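Local coordinates for protein cysteine S-methyltransferase NleE (Escherichia coli O157:H7, PDB 4R29) that probably methylates a zinc-finger cysteine of the host proteins TAB2 and TAB3, using S-adenosylmethionine as methyl donor, and so blocks NF-kappa-B activation, at residues R68-M73 and L122-E127; K74-V79 and S98-I103. The protein carries 1 engineered substitution. All blocks are in the same frame, centred on the assembly; numbering follows the deposited sequence.

Contact 1: R68-M73 and L122-E127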
ATOM      1  N   ARG A  68      -5.254   0.887  19.879  1.00 32.94           N
ATOM      2  CA  ARG A  68      -4.099   0.044  20.224  1.00 32.20           C
ATOM      3  C   ARG A  68      -3.014   0.076  19.137  1.00 31.04           C
ATOM      4  O   ARG A  68      -1.825   0.222  19.423  1.00 32.94           O
ATOM      5  CB  ARG A  68      -4.512  -1.411  20.490  1.00 35.02           C
ATOM      6  CG  ARG A  68      -5.120  -1.669  21.873  1.00 39.33           C
ATOM      7  CD  ARG A  68      -5.364  -3.164  22.122  1.00 41.20           C
ATOM      8  NE  ARG A  68      -6.223  -3.762  21.098  1.00 44.50           N
ATOM      9  CZ  ARG A  68      -7.537  -3.936  21.223  1.00 44.64           C
ATOM     10  NH1 ARG A  68      -8.156  -3.566  22.337  1.00 44.77           N
ATOM     11  NH2 ARG A  68      -8.237  -4.481  20.232  1.00 42.46           N
ATOM     12  N   ARG A  69      -3.420  -0.068  17.887  1.00 29.71           N
ATOM     13  CA  ARG A  69      -2.462  -0.023  16.797  1.00 29.38           C
ATOM     14  C   ARG A  69      -1.807   1.362  16.698  1.00 25.87           C
ATOM     15  O   ARG A  69      -0.608   1.472  16.436  1.00 22.81           O
ATOM     16  CB  ARG A  69      -3.144  -0.424  15.496  1.00 24.80           C
ATOM     17  CG  ARG A  69      -3.739  -1.822  15.558  1.00 33.58           C
ATOM     18  CD  ARG A  69      -2.655  -2.880  15.782  1.00 30.27           C
ATOM     19  NE  ARG A  69      -1.911  -3.127  14.552  1.00 27.54           N
ATOM     20  CZ  ARG A  69      -0.739  -3.744  14.496  1.00 28.60           C
ATOM     21  NH1 ARG A  69      -0.165  -4.180  15.604  1.00 32.59           N
ATOM     22  NH2 ARG A  69      -0.143  -3.931  13.332  1.00 32.56           N
ATOM     23  N   PHE A  70      -2.590   2.406  16.951  1.00 23.07           N
ATOM     24  CA  PHE A  70      -2.094   3.781  16.866  1.00 25.81           C
ATOM     25  C   PHE A  70      -1.009   4.060  17.911  1.00 25.60           C
ATOM     26  O   PHE A  70      -0.010   4.722  17.619  1.00 22.14           O
ATOM     27  CB  PHE A  70      -3.243   4.786  16.979  1.00 24.24           C
ATOM     28  CG  PHE A  70      -2.837   6.215  16.728  1.00 27.80           C
ATOM     29  CD1 PHE A  70      -2.095   6.560  15.601  1.00 26.75           C
ATOM     30  CD2 PHE A  70      -3.229   7.225  17.605  1.00 23.99           C
ATOM     31  CE1 PHE A  70      -1.735   7.900  15.351  1.00 25.16           C
ATOM     32  CE2 PHE A  70      -2.871   8.548  17.376  1.00 27.91           C
ATOM     33  CZ  PHE A  70      -2.123   8.888  16.242  1.00 29.23           C
ATOM     34  N   SER A  71      -1.195   3.525  19.117  1.00 26.14           N
ATOM     35  CA  SER A  71      -0.182   3.643  20.162  1.00 27.39           C
ATOM     36  C   SER A  71       1.097   2.967  19.726  1.00 25.16           C
ATOM     37  O   SER A  71       2.189   3.514  19.879  1.00 25.29           O
ATOM     38  CB  SER A  71      -0.661   2.988  21.457  1.00 29.25           C
ATOM     39  OG  SER A  71      -1.724   3.735  22.003  1.00 34.19           O
ATOM     40  N   TYR A  72       0.952   1.751  19.220  1.00 24.73           N
ATOM     41  CA  TYR A  72       2.078   1.007  18.681  1.00 25.79           C
ATOM     42  C   TYR A  72       2.832   1.856  17.648  1.00 24.39           C
ATOM     43  O   TYR A  72       4.054   1.921  17.676  1.00 24.97           O
ATOM     44  CB  TYR A  72       1.570  -0.303  18.072  1.00 26.61           C
ATOM     45  CG  TYR A  72       2.519  -1.019  17.125  1.00 31.54           C
ATOM     46  CD1 TYR A  72       3.875  -1.107  17.387  1.00 36.65           C
ATOM     47  CD2 TYR A  72       2.046  -1.640  15.987  1.00 33.73           C
ATOM     48  CE1 TYR A  72       4.738  -1.783  16.526  1.00 33.34           C
ATOM     49  CE2 TYR A  72       2.893  -2.312  15.129  1.00 35.48           C
ATOM     50  CZ  TYR A  72       4.234  -2.381  15.402  1.00 31.89           C
ATOM     51  OH  TYR A  72       5.068  -3.063  14.540  1.00 33.24           O
ATOM     52  N   MET A  73       2.101   2.511  16.747  1.00 20.89           N
ATOM     53  CA  MET A  73       2.728   3.311  15.696  1.00 20.64           C
ATOM     54  C   MET A  73       3.460   4.544  16.234  1.00 21.32           C
ATOM     55  O   MET A  73       4.538   4.925  15.749  1.00 18.68           O
ATOM     56  CB  MET A  73       1.688   3.727  14.659  1.00 17.98           C
ATOM     57  CG  MET A  73       1.202   2.574  13.789  1.00 22.39           C
ATOM     58  SD  MET A  73      -0.090   3.114  12.664  1.00 22.14           S
ATOM     59  CE  MET A  73      -0.498   1.578  11.823  1.00 21.02           C
ATOM     60  N   LEU A 122      -4.720   1.091   8.704  1.00 22.98           N
ATOM     61  CA  LEU A 122      -4.732   2.102   7.665  1.00 25.38           C
ATOM     62  C   LEU A 122      -5.189   3.429   8.283  1.00 23.89           C
ATOM     63  O   LEU A 122      -4.623   4.484   8.001  1.00 21.36           O
ATOM     64  CB  LEU A 122      -5.646   1.669   6.502  1.00 20.28           C
ATOM     65  CG  LEU A 122      -5.958   2.738   5.444  1.00 25.27           C
ATOM     66  CD1 LEU A 122      -4.655   3.309   4.832  1.00 18.94           C
ATOM     67  CD2 LEU A 122      -6.946   2.247   4.342  1.00 19.90           C
ATOM     68  N   HIS A 123      -6.216   3.371   9.129  1.00 23.45           N
ATOM     69  CA  HIS A 123      -6.722   4.586   9.761  1.00 26.85           C
ATOM     70  C   HIS A 123      -5.720   5.174  10.753  1.00 23.04           C
ATOM     71  O   HIS A 123      -5.527   6.383  10.794  1.00 22.68           O
ATOM     72  CB  HIS A 123      -8.107   4.351  10.384  1.00 26.63           C
ATOM     73  CG  HIS A 123      -9.193   4.264   9.362  1.00 27.15           C
ATOM     74  ND1 HIS A 123      -9.387   3.145   8.574  1.00 26.81           N
ATOM     75  CD2 HIS A 123     -10.096   5.180   8.937  1.00 31.84           C
ATOM     76  CE1 HIS A 123     -10.377   3.371   7.729  1.00 27.49           C
ATOM     77  NE2 HIS A 123     -10.827   4.593   7.929  1.00 32.06           N
ATOM     78  N   ALA A 124      -5.071   4.313  11.530  1.00 20.99           N
ATOM     79  CA  ALA A 124      -4.050   4.755  12.481  1.00 23.46           C
ATOM     80  C   ALA A 124      -2.858   5.401  11.763  1.00 24.84           C
ATOM     81  O   ALA A 124      -2.301   6.408  12.232  1.00 22.40           O
ATOM     82  CB  ALA A 124      -3.583   3.583  13.365  1.00 19.40           C
ATOM     83  N   LEU A 125      -2.472   4.807  10.632  1.00 20.99           N
ATOM     84  CA  LEU A 125      -1.328   5.254   9.844  1.00 22.71           C
ATOM     85  C   LEU A 125      -1.486   6.707   9.403  1.00 24.11           C
ATOM     86  O   LEU A 125      -0.520   7.488   9.403  1.00 24.43           O
ATOM     87  CB  LEU A 125      -1.219   4.398   8.582  1.00 22.27           C
ATOM     88  CG  LEU A 125      -0.071   3.427   8.406  1.00 23.38           C
ATOM     89  CD1 LEU A 125       0.034   3.143   6.909  1.00 21.22           C
ATOM     90  CD2 LEU A 125       1.253   3.990   8.943  1.00 19.24           C
ATOM     91  N   CYS A 126      -2.710   7.039   8.997  1.00 20.17           N
ATOM     92  CA  CYS A 126      -3.060   8.359   8.487  1.00 24.10           C
ATOM     93  C   CYS A 126      -3.071   9.466   9.535  1.00 26.25           C
ATOM     94  O   CYS A 126      -3.165  10.650   9.187  1.00 25.11           O
ATOM     95  CB  CYS A 126      -4.425   8.294   7.815  1.00 24.70           C
ATOM     96  SG  CYS A 126      -4.359   7.464   6.233  1.00 27.81           S
ATOM     97  N   GLU A 127      -2.972   9.082  10.807  1.00 20.98           N
ATOM     98  CA  GLU A 127      -2.954  10.059  11.887  1.00 27.08           C
ATOM     99  C   GLU A 127      -1.547  10.387  12.412  1.00 22.82           C
ATOM    100  O   GLU A 127      -1.412  11.121  13.382  1.00 26.89           O
ATOM    101  CB  GLU A 127      -3.892   9.623  13.027  1.00 26.66           C
ATOM    102  CG  GLU A 127      -5.333   9.345  12.567  1.00 29.83           C
ATOM    103  CD  GLU A 127      -6.268   8.912  13.712  1.00 38.28           C
ATOM    104  OE1 GLU A 127      -5.774   8.507  14.790  1.00 33.36           O
ATOM    105  OE2 GLU A 127      -7.507   8.972  13.530  1.00 43.61           O
TER
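Phe70 and Ala124 mark the closest approach of the two backbones, their CA atoms only 4.9 Å apart, where the long helix 59-76 packs on the short helix 120-125 of the Rossmann-like fold. Residues 68-73 are helical throughout, whereas residues 122-127 pass from the helix into the loop that follows it. Such proximity is possible because the residue pressed into the interface is a small one: the methyl of Ala124 points at helix 59-76 and lies between Phe70 and Met73, with its CB 3.8 Å from the CB of Phe70.

The Phe70 ring swings out along the partner segment, its CG anti to the backbone N (chi1 -173°). It thereby reaches the carbonyl of Ala124, which stands oblique to the ring with its O 3.4 Å from Phe70 CD1 and also accepts the backbone N-H of Glu127. Beyond it, Glu127 CB approaches the ring at Phe70 CE1, 3.6 Å away. The extended Glu127 side chain then crosses the phenyl group and brings OE1 over the centre of one face, the carboxylate plane standing at 87° to the ring. A carboxylate oxygen over a phenyl face probably gains nothing electrostatically, and the charge is met instead at OE2, which makes a salt bridge to Lys66, one turn before Phe70 on helix 59-76.

On the buried side, Met73 carries the contact. Beyond CG its chain is extended, which sends the thioether straight across to the partner helix. There Met73 SD lies 3.6 Å from Ala124 CB and equally near the backbone N of Leu125. The Met73 and Leu125 side chains cross at about a right angle, with Met73 CE 3.9 Å from Leu125 CG.

Contact 2: K74-V79 and S98-I103. With SAM (S-adenosylmethionine), chain E.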
ATOM      1  N   LYS A  74       2.868   5.158  17.249  1.00 22.23           N
ATOM      2  CA  LYS A  74       3.428   6.356  17.861  1.00 21.42           C
ATOM      3  C   LYS A  74       4.729   6.035  18.567  1.00 22.78           C
ATOM      4  O   LYS A  74       5.675   6.813  18.515  1.00 23.69           O
ATOM      5  CB  LYS A  74       2.416   6.974  18.824  1.00 23.90           C
ATOM      6  CG  LYS A  74       1.282   7.713  18.120  1.00 26.00           C
ATOM      7  CD  LYS A  74       0.373   8.407  19.127  1.00 29.40           C
ATOM      8  CE  LYS A  74      -0.244   7.396  20.094  1.00 28.76           C
ATOM      9  NZ  LYS A  74      -1.072   8.090  21.124  1.00 29.68           N
ATOM     10  N   THR A  75       4.777   4.871  19.209  1.00 21.66           N
ATOM     11  CA  THR A  75       6.006   4.402  19.824  1.00 23.44           C
ATOM     12  C   THR A  75       7.113   4.210  18.772  1.00 26.00           C
ATOM     13  O   THR A  75       8.263   4.599  18.995  1.00 25.24           O
ATOM     14  CB  THR A  75       5.784   3.080  20.628  1.00 26.13           C
ATOM     15  OG1 THR A  75       4.723   3.258  21.587  1.00 23.19           O
ATOM     16  CG2 THR A  75       7.070   2.681  21.375  1.00 24.86           C
ATOM     17  N   MET A  76       6.768   3.619  17.625  1.00 22.27           N
ATOM     18  CA  MET A  76       7.780   3.332  16.605  1.00 19.24           C
ATOM     19  C   MET A  76       8.050   4.532  15.696  1.00 20.92           C
ATOM     20  O   MET A  76       9.007   4.536  14.941  1.00 21.57           O
ATOM     21  CB  MET A  76       7.366   2.133  15.753  1.00 23.19           C
ATOM     22  CG  MET A  76       7.069   0.866  16.547  1.00 25.45           C
ATOM     23  SD  MET A  76       8.421   0.457  17.654  1.00 26.63           S
ATOM     24  CE  MET A  76       9.828   0.374  16.538  1.00 23.75           C
ATOM     25  N   TYR A  77       7.199   5.549  15.754  1.00 20.41           N
ATOM     26  CA  TYR A  77       7.397   6.696  14.880  1.00 23.25           C
ATOM     27  C   TYR A  77       8.758   7.321  15.077  1.00 21.99           C
ATOM     28  O   TYR A  77       9.214   7.526  16.196  1.00 20.01           O
ATOM     29  CB  TYR A  77       6.338   7.774  15.101  1.00 21.49           C
ATOM     30  CG  TYR A  77       6.522   8.995  14.210  1.00 22.22           C
ATOM     31  CD1 TYR A  77       6.029   9.007  12.902  1.00 26.07           C
ATOM     32  CD2 TYR A  77       7.174  10.133  14.672  1.00 19.68           C
ATOM     33  CE1 TYR A  77       6.185  10.116  12.087  1.00 24.51           C
ATOM     34  CE2 TYR A  77       7.327  11.251  13.869  1.00 19.24           C
ATOM     35  CZ  TYR A  77       6.825  11.237  12.587  1.00 22.19           C
ATOM     36  OH  TYR A  77       6.966  12.332  11.785  1.00 25.64           O
ATOM     37  N   SER A  78       9.397   7.661  13.974  1.00 24.06           N
ATOM     38  CA  SER A  78      10.641   8.390  14.058  1.00 22.62           C
ATOM     39  C   SER A  78      10.739   9.412  12.953  1.00 24.75           C
ATOM     40  O   SER A  78       9.880   9.468  12.068  1.00 24.32           O
ATOM     41  CB  SER A  78      11.829   7.439  14.026  1.00 24.76           C
ATOM     42  OG  SER A  78      13.020   8.194  14.073  1.00 33.85           O
ATOM     43  N   VAL A  79      11.771  10.247  13.016  1.00 31.31           N
ATOM     44  CA  VAL A  79      12.013  11.214  11.954  1.00 31.61           C
ATOM     45  C   VAL A  79      12.920  10.581  10.931  1.00 31.21           C
ATOM     46  O   VAL A  79      13.521   9.544  11.202  1.00 35.93           O
ATOM     47  CB  VAL A  79      12.637  12.519  12.486  1.00 40.75           C
ATOM     48  CG1 VAL A  79      11.554  13.375  13.176  1.00 37.61           C
ATOM     49  CG2 VAL A  79      13.821  12.209  13.418  1.00 40.86           C
ATOM     50  N   SER A  98       5.731  -3.219   5.709  1.00 19.69           N
ATOM     51  CA  SER A  98       5.675  -2.270   4.602  1.00 18.67           C
ATOM     52  C   SER A  98       5.526  -0.838   5.096  1.00 18.69           C
ATOM     53  O   SER A  98       6.187   0.059   4.578  1.00 14.55           O
ATOM     54  CB  SER A  98       4.549  -2.623   3.627  1.00 17.97           C
ATOM     55  OG  SER A  98       4.758  -3.906   3.046  1.00 19.83           O
ATOM     56  N   TRP A  99       4.674  -0.614   6.103  1.00 16.85           N
ATOM     57  CA  TRP A  99       4.540   0.741   6.664  1.00 18.22           C
ATOM     58  C   TRP A  99       5.444   1.020   7.877  1.00 16.07           C
ATOM     59  O   TRP A  99       5.788   2.166   8.147  1.00 17.15           O
ATOM     60  CB  TRP A  99       3.078   1.118   6.956  1.00 17.78           C
ATOM     61  CG  TRP A  99       2.305   0.137   7.785  1.00 16.69           C
ATOM     62  CD1 TRP A  99       1.371  -0.752   7.345  1.00 18.96           C
ATOM     63  CD2 TRP A  99       2.385  -0.039   9.203  1.00 19.96           C
ATOM     64  NE1 TRP A  99       0.871  -1.480   8.398  1.00 19.26           N
ATOM     65  CE2 TRP A  99       1.471  -1.060   9.551  1.00 20.22           C
ATOM     66  CE3 TRP A  99       3.147   0.557  10.210  1.00 15.16           C
ATOM     67  CZ2 TRP A  99       1.297  -1.498  10.865  1.00 24.82           C
ATOM     68  CZ3 TRP A  99       2.966   0.126  11.521  1.00 22.38           C
ATOM     69  CH2 TRP A  99       2.051  -0.895  11.835  1.00 23.25           C
ATOM     70  N   LEU A 100       5.842  -0.028   8.581  1.00 16.99           N
ATOM     71  CA  LEU A 100       6.733   0.121   9.724  1.00 18.03           C
ATOM     72  C   LEU A 100       8.077   0.726   9.300  1.00 18.22           C
ATOM     73  O   LEU A 100       8.598   1.607   9.971  1.00 17.37           O
ATOM     74  CB  LEU A 100       6.950  -1.226  10.422  1.00 14.60           C
ATOM     75  CG  LEU A 100       7.762  -1.105  11.722  1.00 19.91           C
ATOM     76  CD1 LEU A 100       7.096  -0.113  12.689  1.00 18.17           C
ATOM     77  CD2 LEU A 100       7.969  -2.464  12.413  1.00 19.57           C
ATOM     78  N   THR A 101       8.629   0.241   8.191  1.00 15.39           N
ATOM     79  CA  THR A 101       9.890   0.753   7.670  1.00 18.59           C
ATOM     80  C   THR A 101       9.752   2.223   7.243  1.00 17.91           C
ATOM     81  O   THR A 101      10.732   2.953   7.151  1.00 17.99           O
ATOM     82  CB  THR A 101      10.377  -0.087   6.449  1.00 18.85           C
ATOM     83  OG1 THR A 101       9.301  -0.229   5.517  1.00 18.77           O
ATOM     84  CG2 THR A 101      10.851  -1.477   6.869  1.00 17.41           C
ATOM     85  N   VAL A 102       8.533   2.656   6.957  1.00 15.06           N
ATOM     86  CA  VAL A 102       8.354   4.041   6.578  1.00 16.59           C
ATOM     87  C   VAL A 102       8.175   4.928   7.823  1.00 18.02           C
ATOM     88  O   VAL A 102       8.833   5.963   7.939  1.00 16.22           O
ATOM     89  CB  VAL A 102       7.189   4.217   5.579  1.00 14.69           C
ATOM     90  CG1 VAL A 102       6.957   5.677   5.297  1.00 16.01           C
ATOM     91  CG2 VAL A 102       7.478   3.440   4.288  1.00 15.94           C
ATOM     92  N   ILE A 103       7.312   4.516   8.756  1.00 15.82           N
ATOM     93  CA  ILE A 103       7.047   5.331   9.941  1.00 16.49           C
ATOM     94  C   ILE A 103       8.253   5.403  10.888  1.00 19.40           C
ATOM     95  O   ILE A 103       8.429   6.384  11.600  1.00 18.51           O
ATOM     96  CB  ILE A 103       5.750   4.931  10.693  1.00 19.27           C
ATOM     97  CG1 ILE A 103       5.940   3.679  11.559  1.00 18.16           C
ATOM     98  CG2 ILE A 103       4.560   4.783   9.717  1.00 15.94           C
ATOM     99  CD1 ILE A 103       4.726   3.387  12.459  1.00 14.60           C
TER
HETATM  100  N   SAM E 301       5.114  -4.222   0.449  1.00 21.51           N
HETATM  101  CA  SAM E 301       6.301  -3.973  -0.370  1.00 25.67           C
HETATM  102  C   SAM E 301       7.039  -2.716   0.075  1.00 22.86           C
HETATM  103  O   SAM E 301       8.229  -2.571  -0.223  1.00 21.16           O
HETATM  104  OXT SAM E 301       6.449  -1.824   0.710  1.00 19.90           O
HETATM  105  CB  SAM E 301       5.964  -3.820  -1.850  1.00 21.32           C
HETATM  106  CG  SAM E 301       5.568  -5.113  -2.545  1.00 30.12           C
HETATM  107  SD  SAM E 301       5.685  -5.034  -4.362  1.00 36.13           S
HETATM  108  CE  SAM E 301       5.177  -6.746  -4.668  1.00 31.69           C
HETATM  109  C5' SAM E 301       7.469  -5.264  -4.559  1.00 30.19           C
HETATM  110  C4' SAM E 301       7.858  -5.182  -6.032  1.00 27.71           C
HETATM  111  O4' SAM E 301       9.229  -4.852  -6.158  1.00 27.15           O
HETATM  112  C3' SAM E 301       7.643  -6.506  -6.760  1.00 27.50           C
HETATM  113  O3' SAM E 301       6.371  -6.560  -7.378  1.00 23.85           O
HETATM  114  C2' SAM E 301       8.767  -6.535  -7.773  1.00 25.28           C
HETATM  115  O2' SAM E 301       8.251  -5.993  -8.955  1.00 19.46           O
HETATM  116  C1' SAM E 301       9.817  -5.567  -7.233  1.00 25.53           C
HETATM  117  N9  SAM E 301      11.001  -6.231  -6.651  1.00 21.30           N
HETATM  118  C8  SAM E 301      12.304  -5.986  -6.991  1.00 23.33           C
HETATM  119  N7  SAM E 301      13.112  -6.744  -6.228  1.00 21.97           N
HETATM  120  C5  SAM E 301      12.337  -7.470  -5.393  1.00 24.00           C
HETATM  121  C6  SAM E 301      12.651  -8.398  -4.410  1.00 20.38           C
HETATM  122  N6  SAM E 301      13.920  -8.707  -4.163  1.00 24.53           N
HETATM  123  N1  SAM E 301      11.635  -8.994  -3.700  1.00 26.32           N
HETATM  124  C2  SAM E 301      10.317  -8.660  -3.959  1.00 27.36           C
HETATM  125  N3  SAM E 301      10.009  -7.733  -4.935  1.00 26.29           N
HETATM  126  C4  SAM E 301      11.006  -7.145  -5.641  1.00 22.72           C
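Helix 95-103 of the S-adenosylmethionine site ends against the C-terminal end of helix 59-76, where the carbonyl of Ile103 receives the backbone N-H of Ser78. This hydrogen bond, Ser78 N to Ile103 O, is 2.9 Å long and nearly straight (161° at the hydrogen), with the donor in the carbonyl plane. The same oxygen takes a CA-H...O contact from Tyr77, whose CA is 3.5 Å away, just where the chain leaves helical geometry.

Apolar contacts lie alongside this bond. Leu100, its CG turned away from its own backbone N (chi1 -174°), carries CD1 to within 3.8 Å of Met76 CB. The two side chains cross obliquely, and Ile103 CD1 approaches the same Met76 CB more loosely, at 4.4 Å. At the other end of the 98-103 segment, Ser98 OG accepts a short hydrogen bond from the amino N of S-adenosylmethionine, 2.6 Å, and itself bonds to Thr94 O.

Arg151, from strand 145-151, joins the sheet to both segments: its NH1 bonds to Ser78 O and Val102 O. Trp99 and Ile103 meanwhile reach helices 59-76 and 120-125.

In the fold
Contacts 1 and 2 lie about 10 Å apart, centre to centre, and consecutive pieces of helix 59-76 and its exit supply one side of each. Along the chain the order is 68-73, 74-79, 98-103 and 122-127, so both segments of contact 2 fall in the part of the chain between those of contact 1. The two meet directly: Leu125 CD2 packs on Ile103 CG2 at 3.5 Å, and Met73 CE lies 3.6 Å from Trp99 CH2. Helices 59-76, 95-103 and 120-125 thus share one apolar cluster, with Leu125 and Trp99 also resting on Val149 of strand 145-151. The cluster connects with the cofactor site through helix 95-103, which bears Ser98.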